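Local structure of toll-like receptor 6, Variable lymphocyte receptor B (Mus musculus, 3A79) at residues N285-E290 against K313-L318; E322-V327 against T341-M346; T262-V267 against D293-T298. The protein probably recognises diacylated lipopeptides in partnership with TLR2, being here the mouse TLR6 ectodomain joined by engineering to a fragment of a hagfish variable lymphocyte receptor. One frame throughout, in Å; residues are numbered along the deposited sequence.

Interaction 1 of 3, residues N285-E290 against K313-L318. With NAG (2-acetamido-2-deoxy-beta-D-glucopyranose), chain F.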
loop_
_atom_site.group_PDB
_atom_site.type_symbol
_atom_site.label_atom_id
_atom_site.label_comp_id
_atom_site.label_asym_id
_atom_site.label_seq_id
_atom_site.Cartn_x
_atom_site.Cartn_y
_atom_site.Cartn_z
ATOM N N ASN B 285 14.548 -17.755 -3.753
ATOM C CA ASN B 285 14.672 -17.211 -5.108
ATOM C C ASN B 285 14.083 -18.187 -6.140
ATOM O O ASN B 285 14.759 -18.659 -7.052
ATOM C CB ASN B 285 16.141 -16.823 -5.380
ATOM C CG ASN B 285 16.401 -16.334 -6.796
ATOM O OD1 ASN B 285 15.517 -15.800 -7.475
ATOM N ND2 ASN B 285 17.658 -16.501 -7.235
ATOM N N LEU B 286 12.795 -18.467 -5.970
ATOM C CA LEU B 286 11.995 -19.230 -6.924
ATOM C C LEU B 286 11.474 -18.359 -8.080
ATOM O O LEU B 286 11.073 -17.214 -7.865
ATOM C CB LEU B 286 10.813 -19.876 -6.191
ATOM C CG LEU B 286 9.692 -20.525 -6.997
ATOM C CD1 LEU B 286 10.205 -21.781 -7.644
ATOM C CD2 LEU B 286 8.526 -20.835 -6.090
ATOM N N THR B 287 11.467 -18.913 -9.296
ATOM C CA THR B 287 10.928 -18.230 -10.483
ATOM C C THR B 287 9.913 -19.100 -11.244
ATOM O O THR B 287 10.306 -19.974 -12.012
ATOM C CB THR B 287 12.058 -17.818 -11.467
ATOM O OG1 THR B 287 13.090 -17.116 -10.768
ATOM C CG2 THR B 287 11.525 -16.942 -12.567
ATOM N N ILE B 288 8.618 -18.862 -11.029
ATOM C CA ILE B 288 7.541 -19.581 -11.736
ATOM C C ILE B 288 7.554 -19.257 -13.238
ATOM O O ILE B 288 7.653 -18.092 -13.621
ATOM C CB ILE B 288 6.157 -19.203 -11.176
ATOM C CG1 ILE B 288 6.164 -19.147 -9.640
ATOM C CG2 ILE B 288 5.106 -20.137 -11.695
ATOM C CD1 ILE B 288 6.532 -20.439 -8.965
ATOM N N THR B 289 7.421 -20.264 -14.100
ATOM C CA THR B 289 7.958 -20.079 -15.449
ATOM C C THR B 289 7.113 -19.939 -16.711
ATOM O O THR B 289 7.153 -18.874 -17.325
ATOM C CB THR B 289 9.210 -20.923 -15.696
ATOM O OG1 THR B 289 10.345 -20.083 -15.472
ATOM C CG2 THR B 289 9.260 -21.448 -17.117
ATOM N N GLU B 290 6.391 -20.949 -17.161
ATOM C CA GLU B 290 5.839 -20.791 -18.522
ATOM C C GLU B 290 4.345 -20.559 -18.516
ATOM O O GLU B 290 3.810 -19.862 -19.375
ATOM C CB GLU B 290 6.140 -21.991 -19.430
ATOM C CG GLU B 290 7.603 -22.237 -19.792
ATOM C CD GLU B 290 7.835 -23.656 -20.327
ATOM O OE1 GLU B 290 6.847 -24.415 -20.476
ATOM O OE2 GLU B 290 8.999 -24.020 -20.602
ATOM N N LYS B 313 9.962 -14.582 -7.886
ATOM C CA LYS B 313 9.741 -13.812 -9.102
ATOM C C LYS B 313 8.702 -14.652 -9.915
ATOM O O LYS B 313 8.800 -15.877 -9.961
ATOM C CB LYS B 313 11.100 -13.481 -9.841
ATOM C CG LYS B 313 12.447 -13.278 -8.922
ATOM C CD LYS B 313 13.729 -12.541 -9.598
ATOM C CE LYS B 313 15.018 -12.365 -8.637
ATOM N NZ LYS B 313 16.285 -11.464 -8.963
ATOM N N ASN B 314 7.663 -14.031 -10.476
ATOM C CA ASN B 314 6.696 -14.773 -11.317
ATOM C C ASN B 314 6.502 -14.191 -12.729
ATOM O O ASN B 314 6.133 -13.034 -12.889
ATOM C CB ASN B 314 5.344 -14.932 -10.610
ATOM C CG ASN B 314 4.279 -15.600 -11.493
ATOM O OD1 ASN B 314 4.554 -16.038 -12.608
ATOM N ND2 ASN B 314 3.052 -15.671 -10.987
ATOM N N GLN B 315 6.744 -15.008 -13.748
ATOM C CA GLN B 315 6.742 -14.548 -15.134
ATOM C C GLN B 315 5.433 -14.788 -15.885
ATOM O O GLN B 315 5.286 -14.350 -17.024
ATOM C CB GLN B 315 7.882 -15.202 -15.910
ATOM C CG GLN B 315 9.228 -15.016 -15.273
ATOM C CD GLN B 315 10.332 -15.623 -16.098
ATOM O OE1 GLN B 315 10.073 -16.355 -17.069
ATOM N NE2 GLN B 315 11.578 -15.327 -15.722
ATOM N N VAL B 316 4.500 -15.498 -15.265
ATOM C CA VAL B 316 3.177 -15.684 -15.850
ATOM C C VAL B 316 2.244 -14.599 -15.301
ATOM O O VAL B 316 2.292 -14.305 -14.104
ATOM C CB VAL B 316 2.617 -17.079 -15.509
ATOM C CG1 VAL B 316 1.394 -17.375 -16.334
ATOM C CG2 VAL B 316 3.659 -18.121 -15.759
ATOM N N PHE B 317 1.411 -13.999 -16.160
ATOM C CA PHE B 317 0.539 -12.899 -15.713
ATOM C C PHE B 317 -0.931 -13.219 -15.749
ATOM O O PHE B 317 -1.684 -12.781 -14.870
ATOM C CB PHE B 317 0.827 -11.596 -16.458
ATOM C CG PHE B 317 2.162 -11.038 -16.137
ATOM C CD1 PHE B 317 3.214 -11.182 -17.016
ATOM C CD2 PHE B 317 2.391 -10.442 -14.919
ATOM C CE1 PHE B 317 4.451 -10.700 -16.706
ATOM C CE2 PHE B 317 3.636 -9.957 -14.605
ATOM C CZ PHE B 317 4.669 -10.090 -15.497
ATOM N N LEU B 318 -1.330 -13.985 -16.759
ATOM C CA LEU B 318 -2.697 -14.475 -16.861
ATOM C C LEU B 318 -2.801 -15.951 -16.446
ATOM O O LEU B 318 -2.216 -16.836 -17.073
ATOM C CB LEU B 318 -3.237 -14.295 -18.281
ATOM C CG LEU B 318 -2.854 -13.043 -19.061
ATOM C CD1 LEU B 318 -3.590 -13.001 -20.404
ATOM C CD2 LEU B 318 -3.174 -11.836 -18.240
HETATM C C1 NAG F . 17.910 -15.973 -8.558
HETATM C C2 NAG F . 19.262 -15.278 -8.351
HETATM C C3 NAG F . 20.017 -14.949 -9.632
HETATM C C4 NAG F . 19.819 -15.967 -10.759
HETATM C C5 NAG F . 18.435 -16.608 -10.809
HETATM C C6 NAG F . 18.475 -17.817 -11.742
HETATM C C7 NAG F . 19.625 -13.857 -6.373
HETATM C C8 NAG F . 18.789 -13.064 -5.414
HETATM N N2 NAG F . 19.108 -14.040 -7.601
HETATM O O3 NAG F . 21.388 -14.905 -9.298
HETATM O O4 NAG F . 20.104 -15.338 -11.999
HETATM O O5 NAG F . 17.986 -17.005 -9.527
HETATM O O6 NAG F . 17.206 -18.425 -11.841
HETATM O O7 NAG F . 20.718 -14.287 -5.994
#
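Two neighbouring strands of the leucine-rich-repeat solenoid, in the TLR6 part of the fusion, run side by side here as a short parallel ladder in which Thr287 is paired with Lys313 and Ile288 with Asn314. Three backbone bonds carry it. Lys313 N donates to Leu286 O at 2.9 Å. Ile288 N returns the bond to Lys313 O at 3.2 Å, and Gln315 N reaches Ile288 O, also at 3.2 Å. The same Lys313 O also faces the CA-H of Thr287. Thr287 is bonded through its backbone to Ile259 and Thr261, so strand 252-261 flanks it on the other edge and the parallel ladder continues into the preceding coil.

The side chains line the two faces differently. On that of Thr287 and Lys313, Thr287 sends CG2 to within 3.5 Å of Gln315 NE2, the two side chains crossing at a slant. The extended chain of Lys313 runs out to bring CE 3.7 Å from Asn285 OD1. The amide of Asn285 is itself committed, because ND2 is joined covalently to C1 of the glycan. On the opposite face Asn314, with CG trans to its own N (chi1 175°), lets OD1 fold forward to accept from Val316 N at 2.7 Å. This is an Asx turn, the donor standing above the carbonyl plane, and it closes the strand end; the same OD1 lies 3.8 Å from Ile288 CB. Beyond it Val316 CG2 packs on the backbone of Glu290.

Register is therefore set by main-chain polarity, while the amide side chains and the glycan-bearing Asn285 contribute van der Waals contacts across the strands and no side-chain hydrogen bond between them.

Interaction 2 of 3, residues E322-V327 against T341-M346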
loop_
_atom_site.group_PDB
_atom_site.type_symbol
_atom_site.label_atom_id
_atom_site.label_comp_id
_atom_site.label_asym_id
_atom_site.label_seq_id
_atom_site.Cartn_x
_atom_site.Cartn_y
_atom_site.Cartn_z
ATOM N N GLU B 322 -6.675 -19.451 -8.308
ATOM C CA GLU B 322 -6.981 -20.673 -7.562
ATOM C C GLU B 322 -5.893 -21.714 -7.817
ATOM O O GLU B 322 -5.321 -22.274 -6.880
ATOM C CB GLU B 322 -8.345 -21.235 -7.960
ATOM C CG GLU B 322 -9.518 -20.597 -7.240
ATOM C CD GLU B 322 -10.731 -20.384 -8.149
ATOM O OE1 GLU B 322 -11.874 -20.584 -7.675
ATOM O OE2 GLU B 322 -10.545 -20.007 -9.335
ATOM N N ALA B 323 -5.601 -21.933 -9.099
ATOM C CA ALA B 323 -4.662 -22.962 -9.551
ATOM C C ALA B 323 -3.317 -22.877 -8.859
ATOM O O ALA B 323 -2.620 -23.884 -8.713
ATOM C CB ALA B 323 -4.477 -22.885 -11.057
ATOM N N LEU B 324 -2.960 -21.667 -8.446
ATOM C CA LEU B 324 -1.692 -21.414 -7.784
ATOM C C LEU B 324 -1.865 -21.438 -6.270
ATOM O O LEU B 324 -1.152 -22.165 -5.592
ATOM C CB LEU B 324 -1.099 -20.079 -8.257
ATOM C CG LEU B 324 0.033 -19.432 -7.443
ATOM C CD1 LEU B 324 1.356 -20.150 -7.638
ATOM C CD2 LEU B 324 0.180 -17.984 -7.821
ATOM N N TYR B 325 -2.815 -20.671 -5.735
ATOM C CA TYR B 325 -2.928 -20.533 -4.275
ATOM C C TYR B 325 -3.442 -21.786 -3.549
ATOM O O TYR B 325 -3.106 -22.027 -2.385
ATOM C CB TYR B 325 -3.763 -19.309 -3.865
ATOM C CG TYR B 325 -3.190 -17.976 -4.304
ATOM C CD1 TYR B 325 -4.016 -16.978 -4.803
ATOM C CD2 TYR B 325 -1.830 -17.718 -4.227
ATOM C CE1 TYR B 325 -3.507 -15.764 -5.212
ATOM C CE2 TYR B 325 -1.309 -16.499 -4.634
ATOM C CZ TYR B 325 -2.155 -15.526 -5.128
ATOM O OH TYR B 325 -1.652 -14.312 -5.549
ATOM N N SER B 326 -4.257 -22.588 -4.217
ATOM C CA SER B 326 -4.820 -23.752 -3.540
ATOM C C SER B 326 -3.738 -24.804 -3.249
ATOM O O SER B 326 -3.762 -25.465 -2.211
ATOM C CB SER B 326 -5.975 -24.333 -4.343
ATOM O OG SER B 326 -5.513 -24.718 -5.620
ATOM N N VAL B 327 -2.784 -24.935 -4.165
ATOM C CA VAL B 327 -1.634 -25.820 -3.986
ATOM C C VAL B 327 -0.934 -25.628 -2.637
ATOM O O VAL B 327 -0.363 -26.571 -2.096
ATOM C CB VAL B 327 -0.630 -25.627 -5.135
ATOM C CG1 VAL B 327 0.725 -26.222 -4.793
ATOM C CG2 VAL B 327 -1.192 -26.220 -6.417
ATOM N N THR B 341 7.152 -11.964 -2.373
ATOM C CA THR B 341 6.626 -12.455 -3.631
ATOM C C THR B 341 5.646 -11.427 -4.157
ATOM O O THR B 341 5.266 -10.516 -3.433
ATOM C CB THR B 341 5.824 -13.716 -3.387
ATOM O OG1 THR B 341 4.494 -13.341 -3.014
ATOM C CG2 THR B 341 6.449 -14.533 -2.266
ATOM N N PRO B 342 5.204 -11.584 -5.414
ATOM C CA PRO B 342 4.174 -10.704 -5.977
ATOM C C PRO B 342 2.756 -11.114 -5.582
ATOM O O PRO B 342 1.810 -10.546 -6.125
ATOM C CB PRO B 342 4.318 -10.906 -7.488
ATOM C CG PRO B 342 5.428 -11.907 -7.678
ATOM C CD PRO B 342 5.653 -12.589 -6.385
ATOM N N PHE B 343 2.599 -12.077 -4.676
ATOM C CA PHE B 343 1.268 -12.608 -4.378
ATOM C C PHE B 343 0.340 -11.543 -3.788
ATOM O O PHE B 343 0.772 -10.701 -3.004
ATOM C CB PHE B 343 1.340 -13.844 -3.469
ATOM C CG PHE B 343 2.158 -14.971 -4.038
ATOM C CD1 PHE B 343 2.427 -15.037 -5.397
ATOM C CD2 PHE B 343 2.642 -15.976 -3.216
ATOM C CE1 PHE B 343 3.186 -16.075 -5.921
ATOM C CE2 PHE B 343 3.397 -17.018 -3.743
ATOM C CZ PHE B 343 3.671 -17.062 -5.095
ATOM N N ILE B 344 -0.934 -11.591 -4.172
ATOM C CA ILE B 344 -1.914 -10.585 -3.769
ATOM C C ILE B 344 -2.907 -11.113 -2.734
ATOM O O ILE B 344 -3.776 -10.372 -2.257
ATOM C CB ILE B 344 -2.718 -10.099 -4.977
ATOM C CG1 ILE B 344 -3.407 -11.279 -5.649
ATOM C CG2 ILE B 344 -1.825 -9.406 -5.974
ATOM C CD1 ILE B 344 -4.259 -10.880 -6.838
ATOM N N HIS B 345 -2.767 -12.389 -2.380
ATOM C CA HIS B 345 -3.792 -13.089 -1.614
ATOM C C HIS B 345 -3.368 -14.486 -1.169
ATOM O O HIS B 345 -2.379 -15.039 -1.655
ATOM C CB HIS B 345 -5.059 -13.213 -2.464
ATOM C CG HIS B 345 -6.298 -13.465 -1.665
ATOM N ND1 HIS B 345 -6.902 -12.489 -0.903
ATOM C CD2 HIS B 345 -7.047 -14.580 -1.505
ATOM C CE1 HIS B 345 -7.968 -12.991 -0.311
ATOM N NE2 HIS B 345 -8.076 -14.261 -0.655
ATOM N N MET B 346 -4.125 -15.050 -0.235
ATOM C CA MET B 346 -4.039 -16.473 0.072
ATOM C C MET B 346 -5.447 -16.991 0.313
ATOM O O MET B 346 -6.251 -16.353 1.000
ATOM C CB MET B 346 -3.131 -16.753 1.275
ATOM C CG MET B 346 -3.013 -18.226 1.673
ATOM S SD MET B 346 -2.470 -19.326 0.345
ATOM C CE MET B 346 -1.047 -18.451 -0.322
#
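Over one face of the Tyr325 ring sits the carbonyl oxygen of His345, 3.4 Å above the plane and over its centre, while CG of Phe343 lies at the ring's edge, near the plane. The Phe343 ring takes that edge on one of its own faces, Tyr325 CE2 being 3.8 Å from Phe343 CG, and carries Thr341 CB over the other. The two rings make a T-shaped pair, with planes 77° apart. Leu324 CD2 adds an apolar contact to Phe343 CE1 at 4.0 Å. In the TLR6 solenoid, helix 321-329 lies on the convex side, and Tyr325 projects from it to the loop that follows strand 335-339 in the next coil. The phenol tip is gripped there: Ile344 N donates to Tyr325 OH at 3.1 Å along a nearly straight N-H (163°). A phenylalanine in place of Tyr325 would probably keep the ring packing yet leave the buried Ile344 N-H without this acceptor. Met346, bent at chi2 (56°) and again at chi3, swings CE back to 4.0 Å from Tyr325 CD2. An ST turn, with Phe343 N bonded to Thr341 OG1, shapes the loop, whose His345 stacks on an aromatic ring of the partner protein chain.

Interaction 3 of 3, residues T262-V267 against D293-T298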
loop_
_atom_site.group_PDB
_atom_site.type_symbol
_atom_site.label_atom_id
_atom_site.label_comp_id
_atom_site.label_asym_id
_atom_site.label_seq_id
_atom_site.Cartn_x
_atom_site.Cartn_y
_atom_site.Cartn_z
ATOM N N THR B 262 8.863 -24.481 -14.166
ATOM C CA THR B 262 7.442 -24.470 -14.488
ATOM C C THR B 262 6.585 -24.516 -13.227
ATOM O O THR B 262 7.058 -24.897 -12.160
ATOM C CB THR B 262 7.077 -25.696 -15.341
ATOM O OG1 THR B 262 7.581 -25.502 -16.661
ATOM C CG2 THR B 262 5.579 -25.870 -15.430
ATOM N N TRP B 263 5.321 -24.130 -13.340
ATOM C CA TRP B 263 4.398 -24.376 -12.247
ATOM C C TRP B 263 4.095 -25.874 -12.160
ATOM O O TRP B 263 4.154 -26.453 -11.072
ATOM C CB TRP B 263 3.112 -23.539 -12.353
ATOM C CG TRP B 263 2.222 -23.738 -11.154
ATOM C CD1 TRP B 263 0.932 -24.207 -11.144
ATOM C CD2 TRP B 263 2.583 -23.531 -9.782
ATOM N NE1 TRP B 263 0.471 -24.290 -9.854
ATOM C CE2 TRP B 263 1.460 -23.873 -8.999
ATOM C CE3 TRP B 263 3.750 -23.090 -9.138
ATOM C CZ2 TRP B 263 1.463 -23.775 -7.605
ATOM C CZ3 TRP B 263 3.751 -22.997 -7.751
ATOM C CH2 TRP B 263 2.613 -23.334 -7.002
ATOM N N LYS B 264 3.781 -26.496 -13.300
ATOM C CA LYS B 264 3.565 -27.951 -13.366
ATOM C C LYS B 264 4.658 -28.696 -12.601
ATOM O O LYS B 264 4.380 -29.610 -11.816
ATOM C CB LYS B 264 3.535 -28.428 -14.828
ATOM C CG LYS B 264 3.104 -29.875 -15.055
ATOM C CD LYS B 264 2.892 -30.150 -16.552
ATOM C CE LYS B 264 1.751 -31.155 -16.834
ATOM N NZ LYS B 264 2.196 -32.572 -17.112
ATOM N N CYS B 265 5.902 -28.281 -12.828
ATOM C CA CYS B 265 7.048 -28.944 -12.236
ATOM C C CYS B 265 7.178 -28.630 -10.750
ATOM O O CYS B 265 7.743 -29.411 -9.989
ATOM C CB CYS B 265 8.338 -28.584 -12.992
ATOM S SG CYS B 265 9.799 -29.546 -12.469
ATOM N N SER B 266 6.667 -27.481 -10.333
ATOM C CA SER B 266 6.753 -27.113 -8.928
ATOM C C SER B 266 5.788 -27.955 -8.110
ATOM O O SER B 266 6.135 -28.457 -7.040
ATOM C CB SER B 266 6.499 -25.618 -8.737
ATOM O OG SER B 266 7.609 -24.865 -9.217
ATOM N N VAL B 267 4.582 -28.127 -8.639
ATOM C CA VAL B 267 3.577 -28.986 -8.030
ATOM C C VAL B 267 4.040 -30.457 -7.996
ATOM O O VAL B 267 3.691 -31.220 -7.090
ATOM C CB VAL B 267 2.232 -28.830 -8.760
ATOM C CG1 VAL B 267 1.131 -29.566 -8.018
ATOM C CG2 VAL B 267 1.889 -27.364 -8.871
ATOM N N ASP B 293 -1.352 -23.631 -14.615
ATOM C CA ASP B 293 -2.626 -24.306 -14.845
ATOM C C ASP B 293 -3.018 -25.104 -13.617
ATOM O O ASP B 293 -2.260 -25.165 -12.636
ATOM C CB ASP B 293 -2.552 -25.209 -16.071
ATOM C CG ASP B 293 -2.137 -24.455 -17.324
ATOM O OD1 ASP B 293 -1.052 -24.758 -17.867
ATOM O OD2 ASP B 293 -2.878 -23.548 -17.764
ATOM N N ARG B 294 -4.211 -25.689 -13.654
ATOM C CA ARG B 294 -4.665 -26.514 -12.541
ATOM C C ARG B 294 -3.911 -27.833 -12.565
ATOM O O ARG B 294 -4.022 -28.602 -13.520
ATOM C CB ARG B 294 -6.178 -26.751 -12.591
ATOM C CG ARG B 294 -6.973 -25.915 -11.598
ATOM C CD ARG B 294 -8.485 -26.089 -11.778
ATOM N NE ARG B 294 -9.051 -25.210 -12.806
ATOM C CZ ARG B 294 -9.469 -23.966 -12.580
ATOM N NH1 ARG B 294 -9.380 -23.452 -11.357
ATOM N NH2 ARG B 294 -9.972 -23.237 -13.572
ATOM N N GLU B 295 -3.127 -28.085 -11.520
ATOM C CA GLU B 295 -2.321 -29.298 -11.458
ATOM C C GLU B 295 -2.876 -30.303 -10.451
ATOM O O GLU B 295 -3.404 -29.926 -9.402
ATOM C CB GLU B 295 -0.864 -28.957 -11.132
ATOM C CG GLU B 295 -0.206 -28.027 -12.149
ATOM C CD GLU B 295 0.056 -28.694 -13.487
ATOM O OE1 GLU B 295 0.465 -29.875 -13.483
ATOM O OE2 GLU B 295 -0.138 -28.038 -14.537
ATOM N N GLU B 296 -2.758 -31.583 -10.784
ATOM C CA GLU B 296 -3.209 -32.643 -9.893
ATOM C C GLU B 296 -2.298 -32.751 -8.682
ATOM O O GLU B 296 -1.072 -32.692 -8.801
ATOM C CB GLU B 296 -3.272 -33.984 -10.628
ATOM C CG GLU B 296 -4.261 -34.000 -11.781
ATOM C CD GLU B 296 -5.576 -33.323 -11.426
ATOM O OE1 GLU B 296 -6.140 -33.647 -10.355
ATOM O OE2 GLU B 296 -6.042 -32.467 -12.216
ATOM N N PHE B 297 -2.907 -32.901 -7.513
ATOM C CA PHE B 297 -2.153 -33.087 -6.284
ATOM C C PHE B 297 -3.068 -33.532 -5.150
ATOM O O PHE B 297 -4.224 -33.117 -5.073
ATOM C CB PHE B 297 -1.409 -31.804 -5.896
ATOM C CG PHE B 297 -2.314 -30.647 -5.592
ATOM C CD1 PHE B 297 -2.637 -30.329 -4.281
ATOM C CD2 PHE B 297 -2.852 -29.881 -6.622
ATOM C CE1 PHE B 297 -3.482 -29.263 -4.003
ATOM C CE2 PHE B 297 -3.691 -28.822 -6.358
ATOM C CZ PHE B 297 -4.006 -28.507 -5.046
ATOM N N THR B 298 -2.544 -34.398 -4.291
ATOM C CA THR B 298 -3.188 -34.745 -3.034
ATOM C C THR B 298 -2.124 -34.748 -1.952
ATOM O O THR B 298 -1.030 -35.278 -2.148
ATOM C CB THR B 298 -3.899 -36.138 -3.067
ATOM O OG1 THR B 298 -3.282 -36.998 -4.039
ATOM C CG2 THR B 298 -5.386 -35.985 -3.389
#
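Val267 and Glu295 form the close-packed half of this contact, in which the start of helix 263-273 meets the loop leading out of strand 278-288, both in the TLR6 part. Val267 CG1 lies 3.7 Å from Glu295 CB and 4.0 Å from Phe297 CB, while its CG2 covers one face of the Trp263 indole, offset toward the rim. That indole presents its edge to the loop, with CD1 3.7 Å from Asp293 O near the ring plane; NE1 is spent on a weak bond to Ala323 O of helix 321-329. Trp263 and Val267 are both buried.

The outer half is looser. Glu295 bends at chi2 (-71°), turning its carboxylate toward the helix and across the methylenes of exposed Lys264, at right angles to that side chain. The amine does not follow: bent at chi3 and chi4, the chain carries NZ away, leaving it 4.8 Å from Glu295 OE1. Asp293, also on this side, has its salt bridge with Arg291.

No hydrogen bond spans the two segments. Cohesion thus rests on the aliphatic stem of Glu295 against valine and indole, and the attraction between Lys264 and the carboxylate is probably a diffuse, solvent-weakened one.

Overall arrangement
The three contacts fill one patch of the TLR6 solenoid, their centres about 12 Å (interactions 1 and 2) and 13 Å (the other two pairs) apart, on the same side of the chain's centre. Along the chain interactions 3 and 1 interlock, in the order 262-267, 285-290, 293-298, 313-318, and interaction 2 follows. Interaction 1 supplies the strand layer, and the other two join helices 263-273 and 321-329 to loops of later coils. Trp263 links all three: its indole packs on Ile288 CD1 of interaction 1 and Leu324 CD1 of interaction 2. Successive coils are thus tied through strands and core, beside surfaces facing the partner receptor and bound peptide.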